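Local coordinates for protein aminoglycoside phosphotransferase (Mycobacterium smegmatis, PDB 6EF6) that phosphorylates (S)-1-amino-2-propanol as a kinase associated with the aminoacetone utilization microcompartment, at residues E140-D145 / L237-S242; A168-F173 / C256-Y261. One frame throughout, in Å; residues are numbered along the deposited sequence.

Contact 1: E140-D145 / L237-S242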
loop_
_atom_site.group_PDB
_atom_site.type_symbol
_atom_site.label_atom_id
_atom_site.label_comp_id
_atom_site.label_asym_id
_atom_site.label_seq_id
_atom_site.Cartn_x
_atom_site.Cartn_y
_atom_site.Cartn_z
ATOM N N GLU A 140 13.258 8.204 6.451
ATOM C CA GLU A 140 14.138 7.061 6.287
ATOM C C GLU A 140 13.321 5.778 6.356
ATOM O O GLU A 140 12.570 5.548 7.316
ATOM C CB GLU A 140 15.257 7.047 7.324
ATOM C CG GLU A 140 16.306 5.985 7.054
ATOM C CD GLU A 140 17.467 6.040 8.034
ATOM O OE1 GLU A 140 17.535 7.001 8.832
ATOM O OE2 GLU A 140 18.310 5.118 8.001
ATOM N N SER A 141 13.472 4.960 5.325
ATOM C CA SER A 141 12.729 3.721 5.183
ATOM C C SER A 141 13.679 2.582 4.815
ATOM O O SER A 141 14.874 2.776 4.579
ATOM C CB SER A 141 11.686 3.839 4.061
ATOM O OG SER A 141 12.300 3.915 2.768
ATOM N N LEU A 142 13.140 1.367 4.763
ATOM C CA LEU A 142 13.881 0.272 4.151
ATOM C C LEU A 142 14.292 0.630 2.718
ATOM O O LEU A 142 13.653 1.438 2.039
ATOM C CB LEU A 142 12.995 -0.974 4.121
ATOM C CG LEU A 142 12.621 -1.589 5.476
ATOM C CD1 LEU A 142 11.877 -2.901 5.274
ATOM C CD2 LEU A 142 13.829 -1.798 6.390
ATOM N N THR A 143 15.363 -0.016 2.243
ATOM C CA THR A 143 15.957 0.243 0.934
ATOM C C THR A 143 15.946 -1.041 0.120
ATOM O O THR A 143 15.495 -2.095 0.569
ATOM C CB THR A 143 17.403 0.751 1.069
ATOM O OG1 THR A 143 18.257 -0.325 1.503
ATOM C CG2 THR A 143 17.497 1.931 2.066
ATOM N N LEU A 144 16.515 -0.958 -1.069
ATOM C CA LEU A 144 16.619 -2.131 -1.918
ATOM C C LEU A 144 17.476 -3.237 -1.316
ATOM O O LEU A 144 17.458 -4.352 -1.842
ATOM C CB LEU A 144 17.154 -1.743 -3.302
ATOM C CG LEU A 144 16.329 -0.728 -4.060
ATOM C CD1 LEU A 144 17.029 -0.285 -5.340
ATOM C CD2 LEU A 144 14.975 -1.274 -4.446
ATOM N N ASP A 145 18.257 -2.941 -0.285
ATOM C CA ASP A 145 19.020 -3.937 0.444
ATOM C C ASP A 145 18.202 -4.700 1.461
ATOM O O ASP A 145 18.762 -5.577 2.137
ATOM C CB ASP A 145 20.186 -3.263 1.195
ATOM C CG ASP A 145 21.224 -2.596 0.265
ATOM O OD1 ASP A 145 21.373 -3.066 -0.852
ATOM O OD2 ASP A 145 21.881 -1.644 0.708
ATOM N N LEU A 237 7.852 1.264 5.219
ATOM C CA LEU A 237 8.432 0.692 6.432
ATOM C C LEU A 237 9.527 1.646 6.872
ATOM O O LEU A 237 10.644 1.637 6.338
ATOM C CB LEU A 237 8.941 -0.733 6.182
ATOM C CG LEU A 237 7.849 -1.825 6.295
ATOM C CD1 LEU A 237 6.863 -1.766 5.140
ATOM C CD2 LEU A 237 8.470 -3.207 6.407
ATOM N N LEU A 238 9.165 2.486 7.810
ATOM C CA LEU A 238 10.049 3.523 8.325
ATOM C C LEU A 238 10.998 2.955 9.374
ATOM O O LEU A 238 10.634 2.081 10.156
ATOM C CB LEU A 238 9.270 4.707 8.932
ATOM C CG LEU A 238 8.365 5.430 7.931
ATOM C CD1 LEU A 238 7.878 6.733 8.583
ATOM C CD2 LEU A 238 9.005 5.724 6.587
ATOM N N VAL A 239 12.235 3.456 9.404
ATOM C CA VAL A 239 13.248 2.907 10.304
ATOM C C VAL A 239 13.888 3.997 11.139
ATOM O O VAL A 239 14.027 5.135 10.700
ATOM C CB VAL A 239 14.350 2.137 9.553
ATOM C CG1 VAL A 239 13.768 0.997 8.830
ATOM C CG2 VAL A 239 15.068 3.062 8.593
ATOM N N ASP A 240 14.326 3.617 12.332
ATOM C CA ASP A 240 15.109 4.505 13.190
ATOM C C ASP A 240 16.615 4.304 13.048
ATOM O O ASP A 240 17.379 4.945 13.775
ATOM C CB ASP A 240 14.682 4.370 14.666
ATOM C CG ASP A 240 15.079 3.035 15.287
ATOM O OD1 ASP A 240 15.686 2.199 14.578
ATOM O OD2 ASP A 240 14.779 2.825 16.494
ATOM N N SER A 241 17.063 3.445 12.130
ATOM C CA SER A 241 18.487 3.258 11.864
ATOM C C SER A 241 18.646 2.822 10.414
ATOM O O SER A 241 17.754 2.189 9.848
ATOM C CB SER A 241 19.134 2.181 12.762
ATOM O OG SER A 241 18.832 2.352 14.141
ATOM N N SER A 242 19.792 3.158 9.814
ATOM C CA SER A 242 20.120 2.658 8.483
ATOM C C SER A 242 20.775 1.281 8.517
ATOM O O SER A 242 20.868 0.627 7.469
ATOM C CB SER A 242 21.042 3.638 7.740
ATOM O OG SER A 242 20.780 4.989 8.091
HETATM O O HOH W 1 15.925 7.168 10.982
#

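Contact 2: A168-F173 / C256-Y261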
loop_
_atom_site.group_PDB
_atom_site.type_symbol
_atom_site.label_atom_id
_atom_site.label_comp_id
_atom_site.label_asym_id
_atom_site.label_seq_id
_atom_site.Cartn_x
_atom_site.Cartn_y
_atom_site.Cartn_z
ATOM N N ALA A 168 -17.293 -7.065 15.172
ATOM C CA ALA A 168 -18.579 -6.866 14.559
ATOM C C ALA A 168 -18.570 -5.505 13.885
ATOM O O ALA A 168 -18.058 -4.520 14.434
ATOM C CB ALA A 168 -19.703 -6.938 15.592
ATOM N N GLY A 169 -19.136 -5.473 12.715
ATOM C CA GLY A 169 -19.218 -4.266 11.922
ATOM C C GLY A 169 -17.958 -3.879 11.176
ATOM O O GLY A 169 -17.967 -2.851 10.510
ATOM N N PHE A 170 -16.893 -4.672 11.242
ATOM C CA PHE A 170 -15.695 -4.386 10.456
ATOM C C PHE A 170 -16.064 -4.253 8.988
ATOM O O PHE A 170 -16.830 -5.048 8.448
ATOM C CB PHE A 170 -14.720 -5.547 10.591
ATOM C CG PHE A 170 -13.374 -5.294 9.970
ATOM C CD1 PHE A 170 -12.386 -4.728 10.734
ATOM C CD2 PHE A 170 -13.082 -5.696 8.682
ATOM C CE1 PHE A 170 -11.145 -4.473 10.199
ATOM C CE2 PHE A 170 -11.818 -5.467 8.151
ATOM C CZ PHE A 170 -10.863 -4.881 8.936
ATOM N N GLY A 171 -15.491 -3.251 8.323
ATOM C CA GLY A 171 -15.763 -3.014 6.928
ATOM C C GLY A 171 -14.567 -2.427 6.216
ATOM O O GLY A 171 -14.118 -1.336 6.588
ATOM N N ARG A 172 -14.050 -3.147 5.229
ATOM C CA ARG A 172 -13.032 -2.585 4.351
ATOM C C ARG A 172 -13.312 -3.051 2.928
ATOM O O ARG A 172 -13.937 -4.088 2.720
ATOM C CB ARG A 172 -11.600 -3.010 4.699
ATOM C CG ARG A 172 -11.116 -2.527 6.046
ATOM C CD ARG A 172 -10.876 -1.019 6.082
ATOM N NE ARG A 172 -9.873 -0.604 5.108
ATOM C CZ ARG A 172 -9.393 0.620 4.965
ATOM N NH1 ARG A 172 -9.826 1.622 5.706
ATOM N NH2 ARG A 172 -8.462 0.842 4.096
ATOM N N PHE A 173 -12.853 -2.282 1.956
ATOM C CA PHE A 173 -13.024 -2.631 0.553
ATOM C C PHE A 173 -12.121 -3.789 0.143
ATOM O O PHE A 173 -11.339 -4.327 0.940
ATOM C CB PHE A 173 -12.913 -1.391 -0.343
ATOM C CG PHE A 173 -11.587 -0.626 -0.288
ATOM C CD1 PHE A 173 -10.406 -1.168 0.215
ATOM C CD2 PHE A 173 -11.531 0.679 -0.773
ATOM C CE1 PHE A 173 -9.240 -0.437 0.227
ATOM C CE2 PHE A 173 -10.317 1.390 -0.780
ATOM C CZ PHE A 173 -9.202 0.841 -0.285
ATOM N N CYS A 256 -5.648 -0.791 3.120
ATOM C CA CYS A 256 -5.839 -2.155 3.599
ATOM C C CYS A 256 -7.261 -2.637 3.307
ATOM O O CYS A 256 -8.213 -1.872 3.194
ATOM C CB CYS A 256 -5.508 -2.283 5.091
ATOM S SG CYS A 256 -6.741 -1.685 6.295
ATOM N N GLY A 257 -7.378 -3.949 3.117
ATOM C CA GLY A 257 -8.685 -4.532 2.808
ATOM C C GLY A 257 -8.498 -5.967 2.362
ATOM O O GLY A 257 -7.501 -6.575 2.679
ATOM N N PHE A 258 -9.527 -6.522 1.742
ATOM C CA PHE A 258 -9.505 -7.947 1.447
ATOM C C PHE A 258 -8.864 -8.153 0.106
ATOM O O PHE A 258 -9.195 -7.457 -0.837
ATOM C CB PHE A 258 -10.931 -8.498 1.550
ATOM C CG PHE A 258 -11.476 -8.371 2.931
ATOM C CD1 PHE A 258 -11.095 -9.260 3.927
ATOM C CD2 PHE A 258 -12.312 -7.317 3.262
ATOM C CE1 PHE A 258 -11.590 -9.139 5.214
ATOM C CE2 PHE A 258 -12.791 -7.188 4.575
ATOM C CZ PHE A 258 -12.408 -8.105 5.539
ATOM N N GLY A 259 -7.973 -9.111 0.007
ATOM C CA GLY A 259 -7.278 -9.386 -1.237
ATOM C C GLY A 259 -6.439 -10.642 -1.115
ATOM O O GLY A 259 -6.465 -11.297 -0.076
ATOM N N TRP A 260 -5.724 -10.993 -2.182
ATOM C CA TRP A 260 -4.818 -12.138 -2.079
ATOM C C TRP A 260 -3.637 -11.827 -1.191
ATOM O O TRP A 260 -2.979 -10.797 -1.400
ATOM C CB TRP A 260 -4.380 -12.621 -3.456
ATOM C CG TRP A 260 -5.478 -13.253 -4.266
ATOM C CD1 TRP A 260 -5.910 -14.549 -4.163
ATOM C CD2 TRP A 260 -6.338 -12.639 -5.236
ATOM N NE1 TRP A 260 -6.949 -14.786 -5.004
ATOM C CE2 TRP A 260 -7.232 -13.636 -5.690
ATOM C CE3 TRP A 260 -6.386 -11.361 -5.825
ATOM C CZ2 TRP A 260 -8.219 -13.396 -6.630
ATOM C CZ3 TRP A 260 -7.396 -11.132 -6.766
ATOM C CH2 TRP A 260 -8.254 -12.157 -7.186
ATOM N N TYR A 261 -3.314 -12.731 -0.263
ATOM C CA TYR A 261 -2.152 -12.486 0.595
ATOM C C TYR A 261 -0.906 -12.130 -0.215
ATOM O O TYR A 261 -0.177 -11.187 0.119
ATOM C CB TYR A 261 -1.881 -13.677 1.530
ATOM C CG TYR A 261 -2.932 -13.844 2.597
ATOM C CD1 TYR A 261 -3.161 -12.873 3.535
ATOM C CD2 TYR A 261 -3.736 -14.944 2.625
ATOM C CE1 TYR A 261 -4.161 -13.035 4.518
ATOM C CE2 TYR A 261 -4.726 -15.120 3.578
ATOM C CZ TYR A 261 -4.939 -14.123 4.506
ATOM O OH TYR A 261 -5.936 -14.323 5.471
#

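Contact 1: E140-D145 / L237-S242
A single antiparallel beta bridge joins Ser141 to Leu238, tying the loop between strand 124-130 and helix 147-163 to one strand of the hairpin 237-239/248-250. The CA atoms of Ser141 and Leu238 stand 4.1 Å apart as a non-hydrogen-bonded pair, because the two backbone bonds come from the neighbours. Val239 N donates to Glu140 O at 3.0 Å, and Leu142 N reaches Leu237 O, also at 3.0 Å.

Glu140 holds CG opposite its backbone N (chi1 -171°) and stays extended, which lays the chain across Val239 at about a right angle, Glu140 CG meeting Val239 CG2 at 3.5 Å. At its end the carboxylate divides its work: OE1 accepts a hydrogen bond from a water that also donates to Val239 O, whereas OE2 points to Ser242 OG. The 2.5 Å between Glu140 OE2 and Ser242 OG is too short to trust, and Ser242 is poorly ordered.

On the buried side Leu142 spreads its methyls between two partners, CD1 against Leu237 CD2 (3.6 Å) and CD2 against Val239 CG1 (3.7 Å). Leu150 of helix 147-163 touches both leucines and Ile248 backs Val239. The hairpin, whose second strand leads to the sodium ligand Asp252, is consistent with the one that follows the catalytic loop in kinase-like phosphotransferases.

Contact 2: A168-F173 / C256-Y261
Two successive bends in Arg172, chi2 -70° and chi3 -60°, curl its chain round so that the guanidinium edge faces Cys256 O. Both donors meet that one oxygen, Arg172 NE at 2.8 Å from Cys256 O and Arg172 NH2 at 2.9 Å from it, with the acceptor in the guanidinium plane. The NH2 proton arrives on a carbonyl lone pair; NE comes from above the carbonyl plane. Cys256 SG lies over one guanidinium face, 3.5 Å from Arg172 NE. A further bond from NH1 to Glu80 O reaches helix 78-94, while NH2 also bonds Asp254 O, and together they fix the group's rotation.

The backbones also meet: Phe258 N donates to Phe173 O at 3.0 Å (N-H...O 158°). The Phe258 ring presents its edge to Arg172 O, with Phe258 CD2 at 3.7 Å, and Phe258 CZ comes to the edge of the Phe170 ring, 3.8 Å from Phe170 CE2.

The arginine grip thereby links helix 78-94, which probably corresponds to helix C of protein kinases, with the chain after the sodium ligand Asp252, a position that probably corresponds to the stretch following their DFG motif.

In the fold
From the N terminus the chain builds the five-stranded antiparallel sheet, then enters 140-145, the first half of contact 1. Helix 147-163 follows, and beyond it the loop 168-173 opens contact 2. Helix 198-218 and the sodium ligand Asp231 come next, before 237-242 closes contact 1 over 91 intervening residues. The return strand 248-250 runs to Asp252, and 256-261 then closes contact 2 over 82 residues. The segments alternate, so the two loops cross. Their centres are 27 Å apart, on opposite sides of the chain's centre, and the nearest atoms about 12 Å. Contact 1 joins the approach to helix 147-163 to the 237-239/248-250 hairpin; contact 2 joins the loop after that helix to the chain beyond Asp252.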